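Local structure of geranylgeranyl pyrophosphate synthase (Corynebacterium glutamicum, 3LK5) at residues I65-F74 and Y219-A229; A300-V308 and A318-A326. The protein probably makes prenyl diphosphates by joining isoprene units, as a magnesium-dependent transferase of the FPP/GGPP synthase family. All blocks are in the same frame, centred on the assembly; numbering follows the deposited sequence.

Interaction 1. Residues I65-F74 and Y219-A229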
# COMPACT_ATOMS: atom_id res chain seq x y z
N ILE A 65 -2.22 -3.91 19.98
CA ILE A 65 -3.63 -4.18 20.32
C ILE A 65 -4.32 -4.97 19.21
O ILE A 65 -5.18 -5.84 19.46
CB ILE A 65 -4.38 -2.84 20.63
CG1 ILE A 65 -5.74 -3.13 21.27
CG2 ILE A 65 -4.64 -2.04 19.41
CD1 ILE A 65 -5.64 -4.11 22.41
N ARG A 66 -3.94 -4.69 17.95
CA ARG A 66 -4.62 -5.35 16.83
C ARG A 66 -4.26 -6.83 16.74
O ARG A 66 -5.16 -7.65 16.69
CB ARG A 66 -4.46 -4.57 15.49
CG ARG A 66 -5.09 -3.17 15.55
CD ARG A 66 -4.72 -2.27 14.36
NE ARG A 66 -5.20 -0.92 14.65
CZ ARG A 66 -4.58 -0.05 15.45
NH1 ARG A 66 -3.43 -0.35 16.02
NH2 ARG A 66 -5.12 1.14 15.67
N PRO A 67 -2.95 -7.19 16.77
CA PRO A 67 -2.63 -8.62 16.85
C PRO A 67 -3.20 -9.25 18.10
O PRO A 67 -3.62 -10.41 18.08
CB PRO A 67 -1.08 -8.64 16.97
CG PRO A 67 -0.63 -7.38 16.33
CD PRO A 67 -1.74 -6.36 16.61
N LEU A 68 -3.23 -8.51 19.19
CA LEU A 68 -3.83 -9.07 20.43
C LEU A 68 -5.31 -9.45 20.25
O LEU A 68 -5.75 -10.52 20.67
CB LEU A 68 -3.67 -8.06 21.56
CG LEU A 68 -4.11 -8.52 22.97
CD1 LEU A 68 -3.59 -9.94 23.41
CD2 LEU A 68 -3.69 -7.43 23.96
N TYR A 69 -6.08 -8.59 19.58
CA TYR A 69 -7.47 -8.90 19.29
C TYR A 69 -7.63 -10.03 18.29
O TYR A 69 -8.54 -10.83 18.44
CB TYR A 69 -8.27 -7.64 18.87
CG TYR A 69 -8.86 -6.91 20.06
CD1 TYR A 69 -8.53 -5.59 20.31
CD2 TYR A 69 -9.77 -7.56 20.93
CE1 TYR A 69 -9.08 -4.91 21.40
CE2 TYR A 69 -10.33 -6.89 21.99
CZ TYR A 69 -9.99 -5.56 22.22
OH TYR A 69 -10.56 -4.89 23.28
N ALA A 70 -6.77 -10.10 17.26
CA ALA A 70 -6.82 -11.23 16.35
C ALA A 70 -6.59 -12.55 17.11
O ALA A 70 -7.30 -13.55 16.90
CB ALA A 70 -5.78 -11.06 15.21
N TRP A 71 -5.58 -12.55 17.98
CA TRP A 71 -5.29 -13.72 18.79
C TRP A 71 -6.46 -14.11 19.70
O TRP A 71 -6.81 -15.26 19.80
CB TRP A 71 -3.99 -13.48 19.59
CG TRP A 71 -3.57 -14.61 20.52
CD1 TRP A 71 -3.38 -14.50 21.88
CD2 TRP A 71 -3.24 -15.96 20.17
NE1 TRP A 71 -2.98 -15.71 22.39
CE2 TRP A 71 -2.88 -16.62 21.37
CE3 TRP A 71 -3.21 -16.68 18.97
CZ2 TRP A 71 -2.53 -17.98 21.40
CZ3 TRP A 71 -2.86 -18.03 18.99
CH2 TRP A 71 -2.51 -18.66 20.22
N ALA A 72 -7.07 -13.11 20.33
CA ALA A 72 -8.24 -13.34 21.18
C ALA A 72 -9.40 -13.90 20.39
O ALA A 72 -10.13 -14.76 20.89
CB ALA A 72 -8.64 -12.05 21.86
N GLY A 73 -9.60 -13.40 19.17
CA GLY A 73 -10.65 -13.97 18.29
C GLY A 73 -10.42 -15.43 17.95
O GLY A 73 -11.36 -16.26 17.94
N PHE A 74 -9.17 -15.76 17.67
CA PHE A 74 -8.78 -17.16 17.41
C PHE A 74 -9.07 -18.02 18.64
O PHE A 74 -9.68 -19.09 18.52
CB PHE A 74 -7.28 -17.22 17.04
CG PHE A 74 -6.76 -18.62 16.84
CD1 PHE A 74 -6.96 -19.29 15.63
CD2 PHE A 74 -6.07 -19.27 17.87
CE1 PHE A 74 -6.50 -20.59 15.44
CE2 PHE A 74 -5.60 -20.57 17.71
CZ PHE A 74 -5.83 -21.24 16.48
N TYR A 219 -11.30 -1.24 12.19
CA TYR A 219 -9.88 -1.46 11.95
C TYR A 219 -9.16 -2.05 13.17
O TYR A 219 -8.30 -2.92 13.04
CB TYR A 219 -9.27 -0.10 11.59
CG TYR A 219 -7.78 -0.11 11.52
CD1 TYR A 219 -7.11 -1.08 10.73
CD2 TYR A 219 -7.02 0.86 12.18
CE1 TYR A 219 -5.74 -1.09 10.65
CE2 TYR A 219 -5.65 0.89 12.09
CZ TYR A 219 -5.01 -0.10 11.32
OH TYR A 219 -3.66 -0.12 11.24
N THR A 220 -9.52 -1.59 14.36
CA THR A 220 -8.67 -1.84 15.52
C THR A 220 -9.13 -3.04 16.33
O THR A 220 -8.31 -3.74 16.94
CB THR A 220 -8.61 -0.57 16.42
OG1 THR A 220 -8.07 0.51 15.63
CG2 THR A 220 -7.76 -0.79 17.71
N ILE A 221 -10.44 -3.27 16.33
CA ILE A 221 -11.00 -4.30 17.16
C ILE A 221 -11.87 -5.29 16.44
O ILE A 221 -11.64 -6.51 16.54
CB ILE A 221 -11.83 -3.68 18.38
CG1 ILE A 221 -10.98 -2.63 19.10
CG2 ILE A 221 -12.29 -4.85 19.33
CD1 ILE A 221 -11.48 -2.28 20.60
N ALA A 222 -12.90 -4.80 15.75
CA ALA A 222 -13.87 -5.75 15.17
C ALA A 222 -13.27 -6.64 14.09
O ALA A 222 -13.44 -7.87 14.13
CB ALA A 222 -15.12 -5.02 14.61
N ARG A 223 -12.59 -6.06 13.12
CA ARG A 223 -12.02 -6.91 12.09
C ARG A 223 -10.84 -7.79 12.57
O ARG A 223 -10.74 -8.92 12.12
CB ARG A 223 -11.65 -6.15 10.79
CG ARG A 223 -12.83 -5.51 10.04
CD ARG A 223 -13.84 -6.54 9.57
NE ARG A 223 -14.84 -5.91 8.68
CZ ARG A 223 -15.96 -6.51 8.28
NH1 ARG A 223 -16.22 -7.78 8.63
NH2 ARG A 223 -16.81 -5.87 7.47
N PRO A 224 -9.94 -7.29 13.46
CA PRO A 224 -8.94 -8.25 13.99
C PRO A 224 -9.64 -9.44 14.67
O PRO A 224 -9.23 -10.56 14.46
CB PRO A 224 -8.15 -7.38 15.00
CG PRO A 224 -8.11 -6.01 14.26
CD PRO A 224 -9.59 -5.89 13.81
N LEU A 225 -10.68 -9.21 15.48
CA LEU A 225 -11.40 -10.35 16.11
C LEU A 225 -11.96 -11.28 15.05
O LEU A 225 -11.84 -12.50 15.16
CB LEU A 225 -12.61 -9.87 16.95
CG LEU A 225 -12.14 -9.31 18.32
CD1 LEU A 225 -13.26 -8.43 18.96
CD2 LEU A 225 -11.66 -10.39 19.29
N HIS A 226 -12.60 -10.67 14.05
CA HIS A 226 -13.16 -11.42 12.93
C HIS A 226 -12.08 -12.26 12.24
O HIS A 226 -12.27 -13.45 11.99
CB HIS A 226 -13.83 -10.42 11.94
CG HIS A 226 -14.61 -11.08 10.84
ND1 HIS A 226 -15.23 -10.36 9.83
CD2 HIS A 226 -14.83 -12.39 10.57
CE1 HIS A 226 -15.79 -11.21 8.98
NE2 HIS A 226 -15.57 -12.44 9.42
N LEU A 227 -10.93 -11.64 11.97
CA LEU A 227 -9.83 -12.36 11.31
C LEU A 227 -9.39 -13.61 12.12
O LEU A 227 -9.28 -14.73 11.57
CB LEU A 227 -8.66 -11.38 11.11
CG LEU A 227 -7.36 -11.97 10.55
CD1 LEU A 227 -7.69 -12.52 9.12
CD2 LEU A 227 -6.22 -10.90 10.53
N GLY A 228 -9.11 -13.39 13.40
CA GLY A 228 -8.68 -14.50 14.27
C GLY A 228 -9.74 -15.58 14.35
O GLY A 228 -9.43 -16.78 14.24
N ALA A 229 -11.00 -15.18 14.52
CA ALA A 229 -12.09 -16.17 14.56
C ALA A 229 -12.26 -16.96 13.26
O ALA A 229 -12.50 -18.18 13.30
CB ALA A 229 -13.45 -15.53 15.01
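Arg-66 lies across the aromatic face of Tyr-219, its chain extended from CG to NE. CD sits over the ring in a CH-pi contact, 4.0 Å from the centroid, and NE follows off-centre toward the rim, the guanidinium plane tilted 34° from the ring. Thr-220 CG2 lies over the other guanidinium face. The Thr-220 hydroxyl accepts a weak, bent hydrogen bond from that guanidinium: Arg-66 NH2 to Thr-220 OG1 is 3.0 Å, with 129° at the hydrogen. OG1 is turned anti to its own carbonyl carbon, which brings it to the arginine; it also has a weak bond to Thr-216 O. Arginine suits this place because its long chain lays CG on the Thr-220 backbone and CD on the ring while the guanidinium still reaches OG1. Tyr-219 OH bonds Gln-101 OE1.

One turn on, Ile-221 CG2 stands over the centre of the Tyr-69 ring, 3.7 Å from its centroid, in a CH-pi contact. Leu-225 CD2 meets the ring obliquely, 3.8 Å from Tyr-69 CD2, and the buried phenol oxygen is hydrogen-bonded to Tyr-245 OH. Pro-224, having no N-H, breaks the helical bonding, and the buried Thr-220 O finds no partner.

Further along, small residues bring the backbones together. The axes approach to 6.3 Å, and Gly-228, lacking a side chain, lays its CA 3.1 Å from Ala-70 O; Ala-70 CA meets Pro-224 O equally closely. Glycine suits position 73 because a CB there would point at the other helix and run into Leu-225 O. Parallel helices crossing at -42° over glycine and alanine with CA-H...O contacts resemble the GASright arrangement best known from transmembrane helix pairs. Here it joins two helices of the all-alpha polyprenyl synthase fold, with Tyr-219 about 7 Å, side chain to side chain, from the magnesium-binding Asp-108.

Interaction 2. Residues A300-V308 and A318-A326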
# COMPACT_ATOMS: atom_id res chain seq x y z
N ALA A 300 -17.60 32.22 23.00
CA ALA A 300 -16.94 30.91 23.18
C ALA A 300 -16.94 30.04 21.90
O ALA A 300 -15.90 29.47 21.52
CB ALA A 300 -17.57 30.17 24.34
N ALA A 301 -18.09 29.93 21.24
CA ALA A 301 -18.14 29.12 19.99
C ALA A 301 -17.17 29.69 18.96
O ALA A 301 -16.45 28.94 18.29
CB ALA A 301 -19.55 29.06 19.42
N THR A 302 -17.14 31.02 18.85
CA THR A 302 -16.25 31.72 17.93
C THR A 302 -14.77 31.45 18.22
O THR A 302 -13.99 31.11 17.30
CB THR A 302 -16.56 33.24 17.93
OG1 THR A 302 -17.89 33.43 17.46
CG2 THR A 302 -15.57 34.02 17.07
N ALA A 303 -14.40 31.59 19.50
CA ALA A 303 -13.04 31.29 19.99
C ALA A 303 -12.60 29.85 19.72
O ALA A 303 -11.47 29.63 19.26
CB ALA A 303 -12.93 31.63 21.50
N ILE A 304 -13.49 28.88 19.93
CA ILE A 304 -13.19 27.46 19.54
C ILE A 304 -12.98 27.30 18.02
O ILE A 304 -11.98 26.72 17.55
CB ILE A 304 -14.27 26.47 20.04
CG1 ILE A 304 -14.39 26.50 21.58
CG2 ILE A 304 -13.95 25.03 19.60
CD1 ILE A 304 -15.66 25.82 22.09
N ARG A 305 -13.93 27.81 17.24
CA ARG A 305 -13.81 27.79 15.77
C ARG A 305 -12.54 28.44 15.24
O ARG A 305 -11.89 27.88 14.35
CB ARG A 305 -15.02 28.44 15.12
CG ARG A 305 -16.10 27.46 14.88
CD ARG A 305 -17.29 28.08 14.22
NE ARG A 305 -18.34 27.10 14.26
CZ ARG A 305 -19.43 27.19 15.01
NH1 ARG A 305 -20.31 26.19 14.99
NH2 ARG A 305 -19.66 28.26 15.76
N ALA A 306 -12.19 29.59 15.80
CA ALA A 306 -11.04 30.35 15.34
C ALA A 306 -9.74 29.67 15.73
O ALA A 306 -8.74 29.78 15.03
CB ALA A 306 -11.07 31.77 15.89
N GLY A 307 -9.78 28.94 16.84
CA GLY A 307 -8.57 28.41 17.44
C GLY A 307 -8.15 27.01 17.02
O GLY A 307 -6.96 26.74 16.93
N VAL A 308 -9.10 26.11 16.77
CA VAL A 308 -8.75 24.69 16.51
C VAL A 308 -7.96 24.50 15.23
O VAL A 308 -8.36 24.97 14.16
CB VAL A 308 -9.97 23.74 16.52
CG1 VAL A 308 -10.60 23.68 17.92
CG2 VAL A 308 -11.00 24.11 15.43
N ALA A 318 -5.00 25.74 26.05
CA ALA A 318 -5.72 25.57 27.31
C ALA A 318 -7.02 26.38 27.33
O ALA A 318 -8.06 25.91 27.83
CB ALA A 318 -4.82 25.96 28.51
N VAL A 319 -6.97 27.60 26.80
CA VAL A 319 -8.13 28.48 26.77
C VAL A 319 -9.24 27.86 25.90
O VAL A 319 -10.40 27.85 26.30
CB VAL A 319 -7.73 29.94 26.33
CG1 VAL A 319 -8.94 30.74 25.84
CG2 VAL A 319 -7.02 30.65 27.47
N ILE A 320 -8.88 27.31 24.74
CA ILE A 320 -9.86 26.63 23.88
C ILE A 320 -10.41 25.40 24.63
O ILE A 320 -11.62 25.10 24.60
CB ILE A 320 -9.22 26.11 22.57
CG1 ILE A 320 -8.63 27.24 21.69
CG2 ILE A 320 -10.20 25.21 21.78
CD1 ILE A 320 -9.53 28.41 21.40
N THR A 321 -9.50 24.69 25.28
CA THR A 321 -9.86 23.48 26.01
C THR A 321 -10.89 23.77 27.12
O THR A 321 -11.88 23.03 27.27
CB THR A 321 -8.62 22.81 26.58
OG1 THR A 321 -7.81 22.37 25.49
CG2 THR A 321 -9.03 21.61 27.40
N GLU A 322 -10.65 24.84 27.88
CA GLU A 322 -11.60 25.24 28.94
C GLU A 322 -12.95 25.67 28.34
O GLU A 322 -13.99 25.39 28.94
CB GLU A 322 -11.01 26.30 29.90
CG GLU A 322 -9.87 25.80 30.82
CD GLU A 322 -10.19 24.45 31.53
OE1 GLU A 322 -11.35 24.19 31.88
OE2 GLU A 322 -9.26 23.63 31.74
N HIS A 323 -12.94 26.33 27.18
CA HIS A 323 -14.20 26.68 26.50
C HIS A 323 -14.95 25.38 26.15
O HIS A 323 -16.16 25.29 26.39
CB HIS A 323 -14.00 27.52 25.23
CG HIS A 323 -13.67 28.97 25.48
ND1 HIS A 323 -14.43 29.80 26.28
CD2 HIS A 323 -12.69 29.75 24.97
CE1 HIS A 323 -13.90 31.01 26.30
NE2 HIS A 323 -12.86 31.02 25.48
N ILE A 324 -14.24 24.38 25.63
CA ILE A 324 -14.84 23.08 25.34
C ILE A 324 -15.44 22.44 26.60
O ILE A 324 -16.60 22.02 26.58
CB ILE A 324 -13.82 22.12 24.64
CG1 ILE A 324 -13.55 22.62 23.22
CG2 ILE A 324 -14.34 20.66 24.59
CD1 ILE A 324 -12.33 21.94 22.53
N ARG A 325 -14.67 22.37 27.68
CA ARG A 325 -15.18 21.82 28.93
C ARG A 325 -16.46 22.52 29.42
O ARG A 325 -17.41 21.85 29.87
CB ARG A 325 -14.13 21.92 30.05
CG ARG A 325 -14.50 21.04 31.28
CD ARG A 325 -13.75 21.46 32.57
NE ARG A 325 -12.30 21.63 32.35
CZ ARG A 325 -11.42 20.62 32.27
NH1 ARG A 325 -11.82 19.35 32.43
NH2 ARG A 325 -10.14 20.89 32.06
N ALA A 326 -16.48 23.85 29.32
CA ALA A 326 -17.63 24.62 29.86
C ALA A 326 -18.93 24.31 29.11
O ALA A 326 -20.02 24.59 29.63
CB ALA A 326 -17.34 26.14 29.85
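His-323 projects from helix 318-326 toward helix 300-307, and its CB is already in contact, 3.8 Å from Ile-304 CG1. With chi1 at -75°, CG stands opposite the carbonyl carbon, and the imidazole passes alongside the isoleucine in the reverse direction. ND1 comes to 3.7 Å from Ala-300 CB, while Ala-300 CA lies over one ring face, offset toward the rim. At the far side of the ring, CD2 and NE2 each lie 4.0 Å from Ala-303 CB. Two alanines, one turn apart, are short enough to let so broad a ring lie against the helix. The partners are successive helices of a splayed helical hairpin, their directions 134° apart and their axes 9.4 Å at closest; no hydrogen bond crosses between them.

Toward the turn, isoleucines take over. Ile-320 CD1 presses to 3.1 Å from Ala-303 O and lies over Gly-307, whose bare CA accepts the methyl; its CG2 branch faces Val-308 CG1. Ile-304 CD1 reaches Ile-324 CG1 at 4.0 Å. Behind these aliphatic side chains, Leu-286 and Leu-290 of helix 284-296 back Ile-304, and Ile-277 touches Ile-320 and Ile-324.

Overall arrangement
From the N terminus, after helices 21-43 and 45-59, helix 65-78 brings in the first half of interaction 1; its partner segment follows 144 residues later. The contact closes a long loop holding helices 87-111, 144-164 and 170-199, and with them the magnesium-binding aspartates Asp-108, Asp-112 and Asp-194. The chain then runs through helices 236-263 and 284-296 before interaction 2 opens and closes over only nine residues. The two loops are in series, neither nested nor crossed, on opposite sides of the chain's centre, about 37 Å between centres. Interaction 1 thus ties distant parts of the helical core, interaction 2 neighbouring helices at its periphery. Afterwards helix 355-369 returns to pack on Ile-65 and Tyr-69.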